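Side-chain contacts in hypothetical protein (Anabaena variabilis, PDB 2OBN), which is of unknown function but joins a Rossmann-like domain to a P-loop NTPase-type domain and so probably binds a nucleotide or similar phosphate-bearing ligand: residues T112-A115 against D119-A122; E318-T323 against L329-V334; V158-A163 against V274-L279; T288-G293 against G297-V302. The protein carries 2 engineered substitutions. One frame throughout, in Å; residues are numbered along the deposited sequence.

Interaction 1: T112-A115 against D119-A122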
loop_
_atom_site.group_PDB
_atom_site.type_symbol
_atom_site.label_atom_id
_atom_site.label_comp_id
_atom_site.label_asym_id
_atom_site.label_seq_id
_atom_site.Cartn_x
_atom_site.Cartn_y
_atom_site.Cartn_z
ATOM N N THR B 112 -6.848 3.815 15.083
ATOM C CA THR B 112 -7.262 2.944 16.187
ATOM C C THR B 112 -8.798 2.865 16.255
ATOM O O THR B 112 -9.470 3.896 16.443
ATOM C CB THR B 112 -6.717 3.460 17.536
ATOM O OG1 THR B 112 -5.284 3.541 17.487
ATOM C CG2 THR B 112 -7.133 2.543 18.684
ATOM N N PRO B 113 -9.364 1.652 16.102
ATOM C CA PRO B 113 -10.822 1.498 16.139
ATOM C C PRO B 113 -11.407 1.592 17.560
ATOM O O PRO B 113 -10.861 1.004 18.495
ATOM C CB PRO B 113 -11.038 0.105 15.558
ATOM C CG PRO B 113 -9.807 -0.626 15.883
ATOM C CD PRO B 113 -8.686 0.367 15.884
ATOM N N LEU B 114 -12.508 2.327 17.700
ATOM C CA LEU B 114 -13.152 2.566 18.984
ATOM C C LEU B 114 -14.513 1.876 19.209
ATOM O O LEU B 114 -15.041 1.915 20.323
ATOM C CB LEU B 114 -13.328 4.073 19.159
ATOM C CG LEU B 114 -12.055 4.918 19.239
ATOM C CD1 LEU B 114 -12.420 6.400 19.341
ATOM C CD2 LEU B 114 -11.175 4.515 20.403
ATOM N N ALA B 115 -15.066 1.252 18.169
ATOM C CA ALA B 115 -16.388 0.613 18.239
ATOM C C ALA B 115 -16.472 -0.628 19.126
ATOM O O ALA B 115 -17.552 -0.958 19.600
ATOM C CB ALA B 115 -16.885 0.270 16.838
ATOM N N ASP B 119 -15.186 -0.274 27.416
ATOM C CA ASP B 119 -15.378 0.930 28.229
ATOM C C ASP B 119 -16.235 1.976 27.527
ATOM O O ASP B 119 -16.843 2.818 28.191
ATOM C CB ASP B 119 -14.029 1.554 28.616
ATOM C CG ASP B 119 -13.057 0.543 29.223
ATOM O OD1 ASP B 119 -12.779 -0.496 28.574
ATOM O OD2 ASP B 119 -12.547 0.808 30.334
ATOM N N LEU B 120 -16.250 1.936 26.192
ATOM C CA LEU B 120 -17.075 2.830 25.380
ATOM C C LEU B 120 -18.410 2.161 25.047
ATOM O O LEU B 120 -19.453 2.791 25.193
ATOM C CB LEU B 120 -16.338 3.271 24.110
ATOM C CG LEU B 120 -15.048 4.080 24.315
ATOM C CD1 LEU B 120 -14.522 4.540 22.968
ATOM C CD2 LEU B 120 -15.260 5.289 25.240
ATOM N N ASN B 121 -18.391 0.893 24.628
ATOM C CA ASN B 121 -19.649 0.158 24.368
ATOM C C ASN B 121 -20.646 0.178 25.502
ATOM O O ASN B 121 -21.847 0.198 25.252
ATOM C CB ASN B 121 -19.398 -1.316 24.015
ATOM C CG ASN B 121 -19.099 -1.515 22.558
ATOM O OD1 ASN B 121 -19.587 -0.764 21.703
ATOM N ND2 ASN B 121 -18.312 -2.542 22.250
ATOM N N ALA B 122 -20.149 0.135 26.736
ATOM C CA ALA B 122 -21.001 0.132 27.923
ATOM C C ALA B 122 -21.781 1.437 28.073
ATOM O O ALA B 122 -22.918 1.430 28.546
ATOM C CB ALA B 122 -20.164 -0.126 29.164
#
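Leu-120 reaches back from its short helix to lie against Leu-114 in the loop that leads into that helix. Its CB points at the loop, and since chi2 is close to 180° (-175°), CD1 stands anti to CA and carries that direction out to full length. Along the way, Leu-120 CB keeps 4.2 Å from Leu-114 O, and Leu-120 CG lies 4.5 Å from Leu-114 O. The touching is done by CD1. It sits 3.8 Å from Leu-114 O and 4.0 Å from Leu-114 CB, with Leu-114 CD2 only slightly more distant, so one methyl lies against both the backbone and the flank of its partner. The other branch, CD2, turns off from this loop. One step on, the side-chain end of Asn-121 swings close to Ala-115, and its CG comes within 3.4 Å of Ala-115 O. The contact is modest, burying 150 Å² in all between a loop and the short helix that follows it. The loop itself is fixed by Asp-132, whose two carboxylate oxygens take the backbone N atoms of Leu-114 and Ala-115. Both leucines also rest on Ile-130, so the pair lies over edge strand 130-132 of the Rossmann-like sheet; helix 92-101 covers it as well, with Leu-96 on Leu-114 and Trp-93, Lys-97 and Leu-100 on Leu-120.

Interaction 2: E318-T323 against L329-V334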
loop_
_atom_site.group_PDB
_atom_site.type_symbol
_atom_site.label_atom_id
_atom_site.label_comp_id
_atom_site.label_asym_id
_atom_site.label_seq_id
_atom_site.Cartn_x
_atom_site.Cartn_y
_atom_site.Cartn_z
ATOM N N GLU B 318 2.631 36.081 -9.337
ATOM C CA GLU B 318 4.010 35.868 -9.807
ATOM C C GLU B 318 4.396 34.390 -9.713
ATOM O O GLU B 318 4.985 33.830 -10.640
ATOM C CB GLU B 318 5.019 36.699 -9.023
ATOM C CG GLU B 318 5.059 38.128 -9.439
ATOM C CD GLU B 318 6.214 38.903 -8.818
ATOM O OE1 GLU B 318 6.744 38.483 -7.756
ATOM O OE2 GLU B 318 6.583 39.944 -9.407
ATOM N N ALA B 319 4.066 33.762 -8.594
ATOM C CA ALA B 319 4.387 32.343 -8.408
ATOM C C ALA B 319 3.720 31.488 -9.505
ATOM O O ALA B 319 4.344 30.592 -10.063
ATOM C CB ALA B 319 3.984 31.886 -7.015
ATOM N N ILE B 320 2.469 31.796 -9.819
ATOM C CA ILE B 320 1.740 31.127 -10.886
ATOM C C ILE B 320 2.444 31.336 -12.226
ATOM O O ILE B 320 2.646 30.385 -12.971
ATOM C CB ILE B 320 0.289 31.626 -10.976
ATOM C CG1 ILE B 320 -0.492 31.119 -9.771
ATOM C CG2 ILE B 320 -0.364 31.124 -12.260
ATOM C CD1 ILE B 320 -1.882 31.717 -9.619
ATOM N N ALA B 321 2.821 32.580 -12.512
ATOM C CA ALA B 321 3.530 32.915 -13.745
ATOM C C ALA B 321 4.852 32.162 -13.845
ATOM O O ALA B 321 5.212 31.666 -14.914
ATOM C CB ALA B 321 3.767 34.438 -13.841
ATOM N N HIS B 322 5.570 32.083 -12.729
ATOM C CA HIS B 322 6.857 31.370 -12.663
ATOM C C HIS B 322 6.691 29.873 -12.908
ATOM O O HIS B 322 7.499 29.262 -13.582
ATOM C CB HIS B 322 7.518 31.598 -11.290
ATOM C CG HIS B 322 8.847 30.918 -11.134
ATOM N ND1 HIS B 322 10.038 31.523 -11.481
ATOM C CD2 HIS B 322 9.172 29.685 -10.669
ATOM C CE1 HIS B 322 11.038 30.688 -11.246
ATOM N NE2 HIS B 322 10.539 29.566 -10.756
ATOM N N THR B 323 5.650 29.290 -12.332
ATOM C CA THR B 323 5.364 27.857 -12.489
ATOM C C THR B 323 5.046 27.491 -13.947
ATOM O O THR B 323 5.429 26.435 -14.416
ATOM C CB THR B 323 4.186 27.440 -11.589
ATOM O OG1 THR B 323 4.514 27.725 -10.226
ATOM C CG2 THR B 323 3.860 25.953 -11.745
ATOM N N LEU B 329 3.170 24.272 -18.501
ATOM C CA LEU B 329 1.803 23.794 -18.329
ATOM C C LEU B 329 0.887 24.848 -17.715
ATOM O O LEU B 329 1.363 25.753 -17.003
ATOM C CB LEU B 329 1.780 22.588 -17.372
ATOM C CG LEU B 329 2.456 21.300 -17.826
ATOM C CD1 LEU B 329 2.465 20.305 -16.687
ATOM C CD2 LEU B 329 1.756 20.737 -19.054
ATOM N N PRO B 330 -0.436 24.707 -17.950
ATOM C CA PRO B 330 -1.438 25.562 -17.326
ATOM C C PRO B 330 -1.336 25.523 -15.801
ATOM O O PRO B 330 -1.011 24.478 -15.228
ATOM C CB PRO B 330 -2.757 24.930 -17.760
ATOM C CG PRO B 330 -2.446 24.206 -18.997
ATOM C CD PRO B 330 -1.051 23.728 -18.868
ATOM N N CYS B 331 -1.614 26.640 -15.142
ATOM C CA CYS B 331 -1.467 26.685 -13.692
ATOM C C CYS B 331 -2.204 27.811 -13.029
ATOM O O CYS B 331 -2.234 28.933 -13.527
ATOM C CB CYS B 331 0.009 26.823 -13.308
ATOM S SG CYS B 331 0.309 27.169 -11.526
ATOM N N THR B 332 -2.793 27.491 -11.886
ATOM C CA THR B 332 -3.414 28.495 -11.040
ATOM C C THR B 332 -3.619 27.921 -9.650
ATOM O O THR B 332 -3.418 26.731 -9.422
ATOM C CB THR B 332 -4.785 28.980 -11.590
ATOM O OG1 THR B 332 -5.219 30.137 -10.849
ATOM C CG2 THR B 332 -5.840 27.882 -11.471
ATOM N N ASP B 333 -4.007 28.797 -8.728
ATOM C CA ASP B 333 -4.446 28.406 -7.394
ATOM C C ASP B 333 -5.970 28.295 -7.573
ATOM O O ASP B 333 -6.665 29.310 -7.705
ATOM C CB ASP B 333 -4.052 29.466 -6.364
ATOM C CG ASP B 333 -4.405 29.057 -4.954
ATOM O OD1 ASP B 333 -5.380 28.296 -4.791
ATOM O OD2 ASP B 333 -3.722 29.500 -4.014
ATOM N N VAL B 334 -6.486 27.071 -7.602
ATOM C CA VAL B 334 -7.918 26.853 -7.875
ATOM C C VAL B 334 -8.866 27.305 -6.761
ATOM O O VAL B 334 -10.037 27.630 -7.011
ATOM C CB VAL B 334 -8.222 25.377 -8.267
ATOM C CG1 VAL B 334 -7.328 24.947 -9.420
ATOM C CG2 VAL B 334 -8.063 24.427 -7.085
#
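Ala-319 O is gripped twice by Thr-323, the residue whose methyl rests on Cys-331 across the contact. Both Thr-323 N and Thr-323 OG1 give it a hydrogen bond of 2.9 Å, arriving from opposite faces of the carbonyl plane; the hydroxyl lies 36° out of that plane. This fixes the threonine's rotation: with OG1 folded back beside its own backbone N (chi1 -59°), CG2 is turned outward and meets Cys-331 SG at 3.8 Å. One helical turn earlier, Ile-320 carries most of the remaining contact. Its two branches straddle different parts of the strand. CG2 presses on the backbone at Cys-331 O, 3.1 Å away, a tight approach, while CD1 lies over the following peptide, 3.8 Å from Thr-332 CA and 3.7 Å from Asp-333 N. The isoleucine thus runs alongside the strand backbone rather than meeting a single side chain, and Phe-337 packs on it from the next helix. Were an alanine here, both branches would be missing and a gap would probably open between the helix and the Cys-331 to Asp-333 backbone, leaving Phe-337 short of a neighbour. Asp-333 caps the helix that follows, its OD1 accepting from Arg-336 N, and its OD2 bonds Thr-308 OG1. Helix 313-327 lying against strand 331-332, beside parallel strand 301-307, is the second half of a beta-alpha-beta crossover at the edge of the P-loop domain's sheet.

Interaction 3: V158-A163 against V274-L279. With PO4 (phosphate ion), chain G.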
loop_
_atom_site.group_PDB
_atom_site.type_symbol
_atom_site.label_atom_id
_atom_site.label_comp_id
_atom_site.label_asym_id
_atom_site.label_seq_id
_atom_site.Cartn_x
_atom_site.Cartn_y
_atom_site.Cartn_z
ATOM N N VAL B 158 -2.498 14.544 -7.647
ATOM C CA VAL B 158 -1.262 13.972 -7.111
ATOM C C VAL B 158 -0.512 15.142 -6.490
ATOM O O VAL B 158 -0.837 16.290 -6.797
ATOM C CB VAL B 158 -0.450 13.205 -8.209
ATOM C CG1 VAL B 158 -1.266 12.008 -8.704
ATOM C CG2 VAL B 158 -0.087 14.086 -9.391
ATOM N N GLY B 159 0.454 14.894 -5.606
ATOM C CA GLY B 159 1.152 16.012 -4.972
ATOM C C GLY B 159 2.637 15.893 -4.711
ATOM O O GLY B 159 3.214 14.798 -4.701
ATOM N N THR B 160 3.257 17.052 -4.481
ATOM C CA THR B 160 4.695 17.122 -4.133
ATOM C C THR B 160 4.918 16.833 -2.643
ATOM O O THR B 160 6.056 16.693 -2.214
ATOM C CB THR B 160 5.322 18.478 -4.491
ATOM O OG1 THR B 160 4.599 19.530 -3.854
ATOM C CG2 THR B 160 5.273 18.710 -5.931
ATOM N N ASP B 161 3.829 16.749 -1.868
ATOM C CA ASP B 161 3.877 16.440 -0.441
ATOM C C ASP B 161 2.424 16.153 -0.022
ATOM O O ASP B 161 1.501 16.189 -0.844
ATOM C CB ASP B 161 4.488 17.617 0.362
ATOM C CG ASP B 161 4.928 17.242 1.795
ATOM O OD1 ASP B 161 4.809 16.064 2.215
ATOM O OD2 ASP B 161 5.392 18.160 2.518
HETATM N N MSE B 162 2.244 15.830 1.250
HETATM C CA MSE B 162 0.943 15.598 1.840
HETATM C C MSE B 162 0.438 16.863 2.511
HETATM O O MSE B 162 1.237 17.737 2.872
HETATM C CB MSE B 162 1.060 14.495 2.870
HETATM C CG MSE B 162 1.264 13.160 2.192
HETATM SE SE MSE B 162 1.827 11.766 3.333
HETATM C CE MSE B 162 0.513 11.995 4.752
ATOM N N ALA B 163 -0.888 16.935 2.678
ATOM C CA ALA B 163 -1.556 18.066 3.311
ATOM C C ALA B 163 -1.246 19.375 2.606
ATOM O O ALA B 163 -0.844 20.318 3.258
ATOM C CB ALA B 163 -1.191 18.155 4.804
ATOM N N VAL B 274 14.605 15.485 3.028
ATOM C CA VAL B 274 14.241 15.013 1.688
ATOM C C VAL B 274 13.843 16.172 0.800
ATOM O O VAL B 274 12.844 16.819 1.055
ATOM C CB VAL B 274 13.046 14.042 1.752
ATOM C CG1 VAL B 274 12.723 13.494 0.368
ATOM C CG2 VAL B 274 13.330 12.887 2.718
ATOM N N PRO B 275 14.618 16.448 -0.253
ATOM C CA PRO B 275 14.168 17.551 -1.101
ATOM C C PRO B 275 12.957 17.255 -2.006
ATOM O O PRO B 275 12.591 16.091 -2.236
ATOM C CB PRO B 275 15.380 17.805 -1.999
ATOM C CG PRO B 275 16.110 16.498 -2.047
ATOM C CD PRO B 275 15.890 15.859 -0.726
ATOM N N ILE B 276 12.349 18.333 -2.489
ATOM C CA ILE B 276 11.328 18.274 -3.512
ATOM C C ILE B 276 12.063 18.629 -4.796
ATOM O O ILE B 276 12.556 19.750 -4.933
ATOM C CB ILE B 276 10.190 19.298 -3.315
ATOM C CG1 ILE B 276 9.406 18.984 -2.028
ATOM C CG2 ILE B 276 9.284 19.303 -4.563
ATOM C CD1 ILE B 276 8.152 19.858 -1.791
ATOM N N PRO B 277 12.147 17.696 -5.749
ATOM C CA PRO B 277 12.846 18.112 -6.968
ATOM C C PRO B 277 12.121 19.245 -7.734
ATOM O O PRO B 277 10.962 19.578 -7.419
ATOM C CB PRO B 277 12.844 16.839 -7.833
ATOM C CG PRO B 277 12.405 15.711 -6.942
ATOM C CD PRO B 277 11.638 16.312 -5.829
ATOM N N PRO B 278 12.789 19.839 -8.736
ATOM C CA PRO B 278 12.096 20.841 -9.543
ATOM C C PRO B 278 10.860 20.192 -10.155
ATOM O O PRO B 278 10.876 18.985 -10.381
ATOM C CB PRO B 278 13.109 21.181 -10.631
ATOM C CG PRO B 278 14.448 20.844 -10.030
ATOM C CD PRO B 278 14.182 19.635 -9.170
ATOM N N LEU B 279 9.823 20.982 -10.428
ATOM C CA LEU B 279 8.553 20.450 -10.931
ATOM C C LEU B 279 8.616 19.646 -12.228
ATOM O O LEU B 279 7.890 18.663 -12.339
ATOM C CB LEU B 279 7.476 21.545 -11.003
ATOM C CG LEU B 279 6.968 22.047 -9.631
ATOM C CD1 LEU B 279 5.939 23.167 -9.785
ATOM C CD2 LEU B 279 6.358 20.919 -8.799
HETATM P P PO4 G . -4.305 17.081 1.047
HETATM O O1 PO4 G . -3.894 16.108 2.135
HETATM O O2 PO4 G . -5.519 16.526 0.312
HETATM O O3 PO4 G . -4.725 18.388 1.643
HETATM O O4 PO4 G . -3.198 17.315 0.061
#
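Thr-160 and Ile-276 bring their CA atoms to 6.8 Å, the closest backbone approach where the chain leaving strand 153-159 passes the irregular run 274-279. The first of these enters a Walker A-like phosphate loop, Gly-159 through Gly-165 and Lys-166, as in P-loop NTPases. Thr-160 is the meeting point. With chi1 at 56°, its OG1 lies between the backbone N and the carbonyl carbon, which turns the methyl CG2 to Leu-279 CD2 at 3.8 Å. Its CB faces Ile-276 CG2 at 4.0 Å; both partners cross the threonine at about a right angle. Ile-276 also lays CD1 against the backbone, 3.8 Å from Thr-160 O. A serine in its place would remove CG2 and CD1, and would probably leave one flank of Thr-160, and Leu-238 beside it, poorly covered. The threonine hydroxyl is engaged elsewhere, by His-261 ND1. Gly-159 has a steric reason to be glycine, since a CB there would come within 3.0 Å of Asp-161 O. Asp-161 stiffens the loop: OD1 accepts from Met-162 N (a selenomethionine) over 2.8 Å, with the donor above the carboxylate plane, while OD2 takes Gln-265 NE2 and Gly-269 N. Beyond Ile-276, Pro-277 packs on Gly-293 of the second subunit. The loop's far end holds a phosphate ion, probably from the crystallisation liquor, gripped by Lys-166 NZ and by the N atoms of Ile-164, Gly-165 and Met-167; Ala-163 N adds a weak, bent bond of 3.2 Å to O1 (127° at the hydrogen).

Interaction 4: T288-G293 against G297-V302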
loop_
_atom_site.group_PDB
_atom_site.type_symbol
_atom_site.label_atom_id
_atom_site.label_comp_id
_atom_site.label_asym_id
_atom_site.label_seq_id
_atom_site.Cartn_x
_atom_site.Cartn_y
_atom_site.Cartn_z
ATOM N N THR B 288 5.803 8.720 -15.661
ATOM C CA THR B 288 6.483 7.440 -15.830
ATOM C C THR B 288 5.799 6.354 -14.996
ATOM O O THR B 288 5.643 5.223 -15.480
ATOM C CB THR B 288 7.994 7.571 -15.481
ATOM O OG1 THR B 288 8.632 8.415 -16.455
ATOM C CG2 THR B 288 8.706 6.209 -15.468
ATOM N N VAL B 289 5.400 6.695 -13.762
ATOM C CA VAL B 289 4.669 5.771 -12.880
ATOM C C VAL B 289 3.294 5.471 -13.467
ATOM O O VAL B 289 2.886 4.321 -13.528
ATOM C CB VAL B 289 4.523 6.320 -11.426
ATOM C CG1 VAL B 289 3.584 5.453 -10.567
ATOM C CG2 VAL B 289 5.883 6.390 -10.741
ATOM N N ALA B 290 2.586 6.502 -13.916
ATOM C CA ALA B 290 1.246 6.319 -14.467
ATOM C C ALA B 290 1.219 5.488 -15.758
ATOM O O ALA B 290 0.300 4.693 -15.943
ATOM C CB ALA B 290 0.558 7.662 -14.660
ATOM N N SER B 291 2.216 5.649 -16.630
ATOM C CA SER B 291 2.297 4.843 -17.848
ATOM C C SER B 291 2.984 3.493 -17.599
ATOM O O SER B 291 2.924 2.602 -18.454
ATOM C CB SER B 291 3.097 5.562 -18.936
ATOM O OG SER B 291 4.489 5.562 -18.620
ATOM N N GLY B 292 3.648 3.347 -16.453
ATOM C CA GLY B 292 4.388 2.122 -16.148
ATOM C C GLY B 292 5.427 1.841 -17.217
ATOM O O GLY B 292 5.572 0.701 -17.665
ATOM N N GLY B 293 6.129 2.888 -17.657
ATOM C CA GLY B 293 7.131 2.751 -18.702
ATOM C C GLY B 293 6.614 2.195 -20.021
ATOM O O GLY B 293 7.415 1.797 -20.876
ATOM N N GLY B 297 -1.464 3.148 -20.673
ATOM C CA GLY B 297 -1.470 4.229 -21.645
ATOM C C GLY B 297 -0.795 5.464 -21.072
ATOM O O GLY B 297 -0.600 5.585 -19.852
ATOM N N THR B 298 -0.424 6.381 -21.956
ATOM C CA THR B 298 0.185 7.618 -21.535
ATOM C C THR B 298 -0.847 8.386 -20.711
ATOM O O THR B 298 -1.995 8.488 -21.125
ATOM C CB THR B 298 0.621 8.438 -22.754
ATOM O OG1 THR B 298 1.526 7.658 -23.544
ATOM C CG2 THR B 298 1.327 9.724 -22.329
ATOM N N VAL B 299 -0.458 8.843 -19.523
ATOM C CA VAL B 299 -1.321 9.641 -18.668
ATOM C C VAL B 299 -0.569 10.947 -18.378
ATOM O O VAL B 299 0.451 10.926 -17.718
ATOM C CB VAL B 299 -1.630 8.945 -17.350
ATOM C CG1 VAL B 299 -2.618 9.779 -16.539
ATOM C CG2 VAL B 299 -2.189 7.561 -17.604
ATOM N N PRO B 300 -1.056 12.081 -18.907
ATOM C CA PRO B 300 -0.358 13.332 -18.697
ATOM C C PRO B 300 -0.716 14.106 -17.441
ATOM O O PRO B 300 -1.838 13.999 -16.948
ATOM C CB PRO B 300 -0.815 14.171 -19.897
ATOM C CG PRO B 300 -2.186 13.716 -20.154
ATOM C CD PRO B 300 -2.233 12.255 -19.789
ATOM N N VAL B 301 0.259 14.872 -16.949
ATOM C CA VAL B 301 0.028 15.869 -15.918
ATOM C C VAL B 301 -0.406 17.055 -16.796
ATOM O O VAL B 301 0.376 17.590 -17.591
ATOM C CB VAL B 301 1.300 16.183 -15.066
ATOM C CG1 VAL B 301 1.023 17.348 -14.105
ATOM C CG2 VAL B 301 1.768 14.933 -14.260
ATOM N N VAL B 302 -1.663 17.448 -16.674
ATOM C CA VAL B 302 -2.224 18.458 -17.574
ATOM C C VAL B 302 -2.090 19.873 -17.086
ATOM O O VAL B 302 -2.346 20.802 -17.838
ATOM C CB VAL B 302 -3.731 18.188 -17.904
ATOM C CG1 VAL B 302 -3.891 16.842 -18.590
ATOM C CG2 VAL B 302 -4.611 18.271 -16.646
#
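Ala-290, Ser-291 and Val-299 supply most of the 151 Å² buried where the end of helix 279-291 folds back on the chain leading into the next strand. Ala-290 turns its CB toward the 297-302 run and meets Val-299 CB at 3.7 Å, methyl against methine. With CG1 of Val-299 anti to its backbone N (chi1 -176°), CG2 is the branch left facing the helix, and it lies 4.0 Å from Ala-290 CB and 4.1 Å from Ala-290 O. Ser-291 uses its carbon side rather than its hydroxyl: a CA-H...O contact joins Ser-291 CA to Gly-297 O at 3.6 Å, with 141° at the hydrogen, and Ser-291 CB lies 3.8 Å from the same oxygen. The serine hydroxyl turns back to the helix instead, where it makes at most weak bonds to carbonyls of the preceding turn. The helix ends in a Schellman motif, which places these residues. Gly-292 is its C-prime residue, with phi 57°, a conformation that favours glycine; Gly-293 N bonds Thr-288 O at 3.2 Å, and a weak bond of Gly-292 N to Val-289 O completes the pattern. The chain then reverses within three residues to begin the 297-302 run. Ala-290 and Val-299 both rest on Leu-257 of strand 256-262, with Ile-249 of helix 245-252 against the alanine, so the contact closes the beta-alpha-beta unit formed by strand 256-262, helix 279-291 and strand 301-307.

How the interactions relate
Interactions 2, 3 and 4 all belong to the P-loop domain and reach one parallel sheet, whereas interaction 1 sits in the Rossmann-like domain, its centre 37 to 47 Å from theirs. Interactions 2 and 3 touch where Thr-323 CG2 meets Leu-279 CD1 at 4.0 Å, so helix 313-327 packs on the start of helix 279-291, whose Leu-279 also touches Thr-160 of the phosphate-loop segment. Interactions 2 and 4 join through neighbouring strands, with Pro-330 CD 3.4 Å from Val-302 O. Interactions 3 and 4 do not touch, their nearest atoms being about 5 Å apart, yet both meet the second subunit. Of the four, interaction 3 contains the residue that contacts the bound phosphate, Ala-163.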